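Local coordinates for protein NADP-dependent glyceraldehyde-3-phosphate dehydrogenase (Bacillus halodurans, PDB 3PRL) that probably oxidises glyceraldehyde 3-phosphate with NADP+ without phosphorylating it, as a member of the aldehyde dehydrogenase family, at residues Phe185-Thr189 / Gln190-Ser194; Phe162-Pro165 / Val166-Ala170. One frame throughout, in Å; residues are numbered along the deposited sequence.

Interaction 1: Phe185-Thr189 / Gln190-Ser194; sequences FKPAT and QGSLS
Pro187 presses CG against Ser192 OG (3.3 Å) while its CD covers one face of the Phe185 ring, 3.9 Å above the plane and over its centre. On the side away from the proline, Ala169 CB of helix 167-178 approaches that ring at a slant. On the other flank of the proline, the Ser192 hydroxyl is tucked under the turn. With chi1 at -67°, OG stands beside the serine's own backbone N. OG gives a short bond of 2.6 Å to Ala188 O, approaching from above the carbonyl plane, and the backbone N of Ser192 binds Thr189 O at 3.2 Å.

The turn links strand 182-186 to helix 192-204 in a beta-alpha-beta unit of the nucleotide-binding domain, and both Lys186 and Thr189 bind NADP+ in a crystal structure of this protein, although none is bound to this chain. Gly191 is the N-cap residue; its phi of 126° suits glycine, and its N makes a weak bond to Glu98, whose carboxylate also accepts a bond from Leu193 N. The Gln190 amide is held by NE2 on Glu98 O, whereas the buried Gln190 O has no polar partner. Lys186, bent at chi2 (40°), swings NZ back over the turn to a weak bond with Pro187 O; Ser192 OG lies 3.6 Å from that nitrogen.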
ATOM      1  N   PHE D 185       0.626   6.887  31.479  1.00 21.57           N
ATOM      2  CA  PHE D 185       0.255   8.255  31.113  1.00 21.43           C
ATOM      3  C   PHE D 185       0.721   9.280  32.156  1.00 23.16           C
ATOM      4  O   PHE D 185       0.294   9.237  33.318  1.00 23.73           O
ATOM      5  CB  PHE D 185      -1.266   8.367  30.936  1.00 20.43           C
ATOM      6  CG  PHE D 185      -1.761   9.781  30.602  1.00 19.07           C
ATOM      7  CD1 PHE D 185      -1.043  10.612  29.729  1.00 19.74           C
ATOM      8  CD2 PHE D 185      -2.957  10.265  31.147  1.00 20.58           C
ATOM      9  CE1 PHE D 185      -1.473  11.898  29.422  1.00 18.51           C
ATOM     10  CE2 PHE D 185      -3.413  11.554  30.828  1.00 19.37           C
ATOM     11  CZ  PHE D 185      -2.670  12.374  29.964  1.00 20.00           C
ATOM     12  N   LYS D 186       1.586  10.195  31.729  1.00 23.98           N
ATOM     13  CA  LYS D 186       2.012  11.333  32.578  1.00 25.23           C
ATOM     14  C   LYS D 186       1.599  12.676  31.981  1.00 23.75           C
ATOM     15  O   LYS D 186       2.286  13.179  31.095  1.00 22.36           O
ATOM     16  CB  LYS D 186       3.535  11.303  32.832  1.00 26.58           C
ATOM     17  CG  LYS D 186       4.097  12.471  33.720  1.00 30.02           C
ATOM     18  CD  LYS D 186       3.165  12.826  34.894  1.00 27.90           C
ATOM     19  CE  LYS D 186       3.295  14.277  35.350  1.00 30.88           C
ATOM     20  NZ  LYS D 186       1.996  14.795  35.910  1.00 28.66           N
ATOM     21  N   PRO D 187       0.481  13.274  32.474  1.00 23.67           N
ATOM     22  CA  PRO D 187       0.083  14.598  31.958  1.00 23.73           C
ATOM     23  C   PRO D 187       1.024  15.697  32.418  1.00 24.68           C
ATOM     24  O   PRO D 187       1.696  15.526  33.415  1.00 25.85           O
ATOM     25  CB  PRO D 187      -1.298  14.833  32.598  1.00 23.51           C
ATOM     26  CG  PRO D 187      -1.354  13.928  33.766  1.00 25.75           C
ATOM     27  CD  PRO D 187      -0.503  12.740  33.436  1.00 23.76           C
ATOM     28  N   ALA D 188       1.078  16.820  31.708  1.00 24.70           N
ATOM     29  CA  ALA D 188       1.672  18.010  32.296  1.00 25.47           C
ATOM     30  C   ALA D 188       0.892  18.289  33.584  1.00 26.66           C
ATOM     31  O   ALA D 188      -0.340  18.094  33.635  1.00 26.80           O
ATOM     32  CB  ALA D 188       1.562  19.179  31.349  1.00 25.60           C
ATOM     33  N   THR D 189       1.587  18.724  34.627  1.00 27.18           N
ATOM     34  CA  THR D 189       0.924  18.959  35.915  1.00 28.08           C
ATOM     35  C   THR D 189      -0.168  20.023  35.774  1.00 27.96           C
ATOM     36  O   THR D 189      -1.284  19.871  36.302  1.00 27.69           O
ATOM     37  CB  THR D 189       1.935  19.288  37.048  1.00 28.79           C
ATOM     38  OG1 THR D 189       2.623  18.090  37.417  1.00 30.91           O
ATOM     39  CG2 THR D 189       1.215  19.847  38.304  1.00 31.53           C
ATOM     40  N   GLN D 190       0.151  21.103  35.064  1.00 27.94           N
ATOM     41  CA  GLN D 190      -0.885  22.027  34.649  1.00 28.37           C
ATOM     42  C   GLN D 190      -1.563  21.387  33.431  1.00 27.89           C
ATOM     43  O   GLN D 190      -1.022  21.413  32.322  1.00 27.31           O
ATOM     44  CB  GLN D 190      -0.303  23.411  34.332  1.00 28.76           C
ATOM     45  CG  GLN D 190      -1.319  24.561  34.482  1.00 27.30           C
ATOM     46  CD  GLN D 190      -1.853  24.712  35.899  1.00 29.79           C
ATOM     47  OE1 GLN D 190      -1.093  24.659  36.866  1.00 28.25           O
ATOM     48  NE2 GLN D 190      -3.170  24.911  36.026  1.00 28.21           N
ATOM     49  N   GLY D 191      -2.726  20.781  33.663  1.00 28.12           N
ATOM     50  CA  GLY D 191      -3.413  19.961  32.652  1.00 27.19           C
ATOM     51  C   GLY D 191      -3.726  18.565  33.184  1.00 27.36           C
ATOM     52  O   GLY D 191      -4.534  17.829  32.604  1.00 27.64           O
ATOM     53  N   SER D 192      -3.089  18.198  34.288  1.00 27.11           N
ATOM     54  CA  SER D 192      -3.344  16.904  34.905  1.00 27.52           C
ATOM     55  C   SER D 192      -4.818  16.647  35.291  1.00 28.12           C
ATOM     56  O   SER D 192      -5.278  15.505  35.199  1.00 28.83           O
ATOM     57  CB  SER D 192      -2.434  16.713  36.113  1.00 27.96           C
ATOM     58  OG  SER D 192      -1.080  16.616  35.696  1.00 32.36           O
ATOM     59  N   LEU D 193      -5.557  17.674  35.728  1.00 27.55           N
ATOM     60  CA  LEU D 193      -6.986  17.455  36.039  1.00 27.96           C
ATOM     61  C   LEU D 193      -7.821  17.109  34.805  1.00 27.40           C
ATOM     62  O   LEU D 193      -8.670  16.201  34.860  1.00 27.81           O
ATOM     63  CB  LEU D 193      -7.636  18.640  36.761  1.00 28.52           C
ATOM     64  CG  LEU D 193      -7.030  19.299  37.998  1.00 29.66           C
ATOM     65  CD1 LEU D 193      -7.778  20.594  38.246  1.00 29.42           C
ATOM     66  CD2 LEU D 193      -7.080  18.389  39.237  1.00 29.57           C
ATOM     67  N   SER D 194      -7.603  17.850  33.716  1.00 26.23           N
ATOM     68  CA  SER D 194      -8.301  17.592  32.456  1.00 26.14           C
ATOM     69  C   SER D 194      -7.943  16.210  31.910  1.00 26.28           C
ATOM     70  O   SER D 194      -8.825  15.455  31.529  1.00 26.69           O
ATOM     71  CB  SER D 194      -8.032  18.683  31.417  1.00 25.62           C
ATOM     72  OG  SER D 194      -8.518  19.950  31.847  1.00 30.73           O
TER

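Interaction 2: Phe162-Pro165 / Val166-Ala170; sequences FNYP and VNLAA
The chain folds back from Tyr164 to Leu168, whose CA atoms lie 5.3 Å apart, and Leu168 N donates to Tyr164 O at 3.1 Å with an N-H...O angle of 146°. Two residues further on, Ala170 N binds Val166 O at 2.9 Å, as the regular pattern of helix 167-178 sets in.

Beside the first of these bonds, the side chains of Tyr164 and Leu168 cross obliquely. The leucine branch CD1 lies 3.6 Å from Tyr164 CD2 and approaches the ring at a slant. Leu168 has CG beside its backbone N (chi1 -62°) and CD1 extended away from CA, which carries CD1 out to the loop. There it also meets the amide of Asn163, with OD1 4.0 Å away; the same oxygen lies in the plane of the tyrosine ring, at its edge. Asn167, one residue before Leu168, brings its CB to 3.9 Å from Tyr164 CB. Ala169 CB rests against Pro165 O at 3.6 Å.

This loop leads from strand 144-159 into the helix. Phe162 binds NADP+ in a crystal structure of this protein, and the Leu168 side chain comes about 5 Å from that of Glu259, the predicted active-site residue. At the far end of the tyrosine, OH is hydrogen-bonded to Arg292, and Lys101 makes a cation-pi contact with the ring.

Glu109 OE2 receives both Val166 N and Asn167 N, bringing a carboxylate to the beginning of the helix. Its negative charge would be favourably placed against the positive end of the helix dipole, while the guanidinium and ammonium groups at the tyrosine would be expected to polarise its phenol and ring.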
ATOM      1  N   PHE D 162       0.610  21.101  28.510  1.00 27.57           N
ATOM      2  CA  PHE D 162      -0.517  21.899  29.017  1.00 28.23           C
ATOM      3  C   PHE D 162      -1.331  22.488  27.858  1.00 28.29           C
ATOM      4  O   PHE D 162      -2.528  22.741  27.989  1.00 28.44           O
ATOM      5  CB  PHE D 162      -0.022  23.020  29.958  1.00 28.96           C
ATOM      6  CG  PHE D 162       0.504  24.240  29.242  1.00 28.58           C
ATOM      7  CD1 PHE D 162      -0.375  25.218  28.759  1.00 29.08           C
ATOM      8  CD2 PHE D 162       1.879  24.411  29.051  1.00 28.86           C
ATOM      9  CE1 PHE D 162       0.101  26.351  28.075  1.00 28.77           C
ATOM     10  CE2 PHE D 162       2.369  25.539  28.376  1.00 28.61           C
ATOM     11  CZ  PHE D 162       1.461  26.517  27.884  1.00 29.09           C
ATOM     12  N   ASN D 163      -0.603  22.766  26.775  1.00 28.91           N
ATOM     13  CA  ASN D 163      -1.037  23.067  25.414  1.00 29.45           C
ATOM     14  C   ASN D 163      -2.435  22.527  25.108  1.00 29.01           C
ATOM     15  O   ASN D 163      -3.403  23.270  24.913  1.00 29.81           O
ATOM     16  CB  ASN D 163      -0.032  22.312  24.488  1.00 29.92           C
ATOM     17  CG  ASN D 163       0.595  23.171  23.398  1.00 28.15           C
ATOM     18  OD1 ASN D 163       1.309  22.639  22.530  1.00 29.76           O
ATOM     19  ND2 ASN D 163       0.398  24.475  23.447  1.00 30.30           N
ATOM     20  N   TYR D 164      -2.501  21.203  25.042  1.00 27.87           N
ATOM     21  CA  TYR D 164      -3.682  20.461  24.636  1.00 27.30           C
ATOM     22  C   TYR D 164      -3.710  19.233  25.536  1.00 25.82           C
ATOM     23  O   TYR D 164      -3.161  18.205  25.196  1.00 25.85           O
ATOM     24  CB  TYR D 164      -3.574  20.038  23.164  1.00 27.91           C
ATOM     25  CG  TYR D 164      -3.556  21.168  22.150  1.00 30.41           C
ATOM     26  CD1 TYR D 164      -4.708  21.514  21.446  1.00 28.16           C
ATOM     27  CD2 TYR D 164      -2.379  21.871  21.868  1.00 27.98           C
ATOM     28  CE1 TYR D 164      -4.699  22.555  20.508  1.00 30.66           C
ATOM     29  CE2 TYR D 164      -2.349  22.911  20.923  1.00 30.47           C
ATOM     30  CZ  TYR D 164      -3.526  23.246  20.248  1.00 28.29           C
ATOM     31  OH  TYR D 164      -3.526  24.269  19.317  1.00 30.82           O
ATOM     32  N   PRO D 165      -4.335  19.350  26.708  1.00 25.25           N
ATOM     33  CA  PRO D 165      -4.213  18.310  27.726  1.00 24.78           C
ATOM     34  C   PRO D 165      -5.230  17.152  27.590  1.00 24.67           C
ATOM     35  O   PRO D 165      -5.200  16.210  28.379  1.00 24.91           O
ATOM     36  CB  PRO D 165      -4.429  19.092  29.013  1.00 25.04           C
ATOM     37  CG  PRO D 165      -5.388  20.170  28.622  1.00 23.43           C
ATOM     38  CD  PRO D 165      -5.108  20.515  27.193  1.00 24.85           C
ATOM     39  N   VAL D 166      -6.124  17.236  26.613  1.00 24.05           N
ATOM     40  CA  VAL D 166      -7.002  16.126  26.283  1.00 24.70           C
ATOM     41  C   VAL D 166      -6.570  15.657  24.894  1.00 25.31           C
ATOM     42  O   VAL D 166      -6.177  14.504  24.708  1.00 24.64           O
ATOM     43  CB  VAL D 166      -8.523  16.541  26.412  1.00 24.86           C
ATOM     44  CG1 VAL D 166      -9.449  15.461  25.937  1.00 24.81           C
ATOM     45  CG2 VAL D 166      -8.846  16.836  27.867  1.00 25.34           C
ATOM     46  N   ASN D 167      -6.552  16.587  23.947  1.00 26.63           N
ATOM     47  CA  ASN D 167      -6.163  16.304  22.559  1.00 28.07           C
ATOM     48  C   ASN D 167      -4.798  15.630  22.368  1.00 27.77           C
ATOM     49  O   ASN D 167      -4.709  14.585  21.718  1.00 27.76           O
ATOM     50  CB  ASN D 167      -6.242  17.597  21.739  1.00 30.00           C
ATOM     51  CG  ASN D 167      -6.260  17.344  20.256  1.00 30.91           C
ATOM     52  OD1 ASN D 167      -5.233  17.007  19.660  1.00 29.48           O
ATOM     53  ND2 ASN D 167      -7.433  17.501  19.642  1.00 29.98           N
ATOM     54  N   LEU D 168      -3.740  16.222  22.932  1.00 27.25           N
ATOM     55  CA  LEU D 168      -2.380  15.722  22.746  1.00 26.43           C
ATOM     56  C   LEU D 168      -2.066  14.557  23.684  1.00 25.55           C
ATOM     57  O   LEU D 168      -1.076  13.844  23.494  1.00 25.60           O
ATOM     58  CB  LEU D 168      -1.353  16.859  22.896  1.00 27.30           C
ATOM     59  CG  LEU D 168      -1.440  18.027  21.902  1.00 24.91           C
ATOM     60  CD1 LEU D 168      -0.284  18.967  22.114  1.00 27.37           C
ATOM     61  CD2 LEU D 168      -1.479  17.537  20.472  1.00 26.93           C
ATOM     62  N   ALA D 169      -2.937  14.343  24.672  1.00 24.50           N
ATOM     63  CA  ALA D 169      -2.900  13.128  25.486  1.00 24.19           C
ATOM     64  C   ALA D 169      -3.520  11.894  24.771  1.00 23.71           C
ATOM     65  O   ALA D 169      -2.844  10.878  24.561  1.00 23.11           O
ATOM     66  CB  ALA D 169      -3.569  13.391  26.826  1.00 24.51           C
ATOM     67  N   ALA D 170      -4.792  11.994  24.386  1.00 23.91           N
ATOM     68  CA  ALA D 170      -5.469  10.949  23.584  1.00 24.16           C
ATOM     69  C   ALA D 170      -4.810  10.608  22.235  1.00 24.13           C
ATOM     70  O   ALA D 170      -4.891   9.476  21.761  1.00 24.15           O
ATOM     71  CB  ALA D 170      -6.894  11.323  23.357  1.00 24.37           C
TER

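Interactions 1 and 2 are both loop-to-helix turns that follow neighbouring parallel strands, 182-186 and 144-159, of one mixed sheet; Lys186 and Thr189 in the first and Phe162 in the second belong to the NADP+ site. Six of seven touching residues are buried in interaction 2, against four of seven in interaction 1, whose centre lies about 14 Å from that of the chain rather than 7 Å. Chemistry differs too: a serine hydroxyl and a backbone amide tie the turn at 185-194, whereas one backbone bond and tyrosine-leucine packing join 162-165 to 166-170. They also touch directly, Gly191 O meeting Pro165 CB at 3.8 Å and Ala188 CB reaching Phe162 N at 3.6 Å.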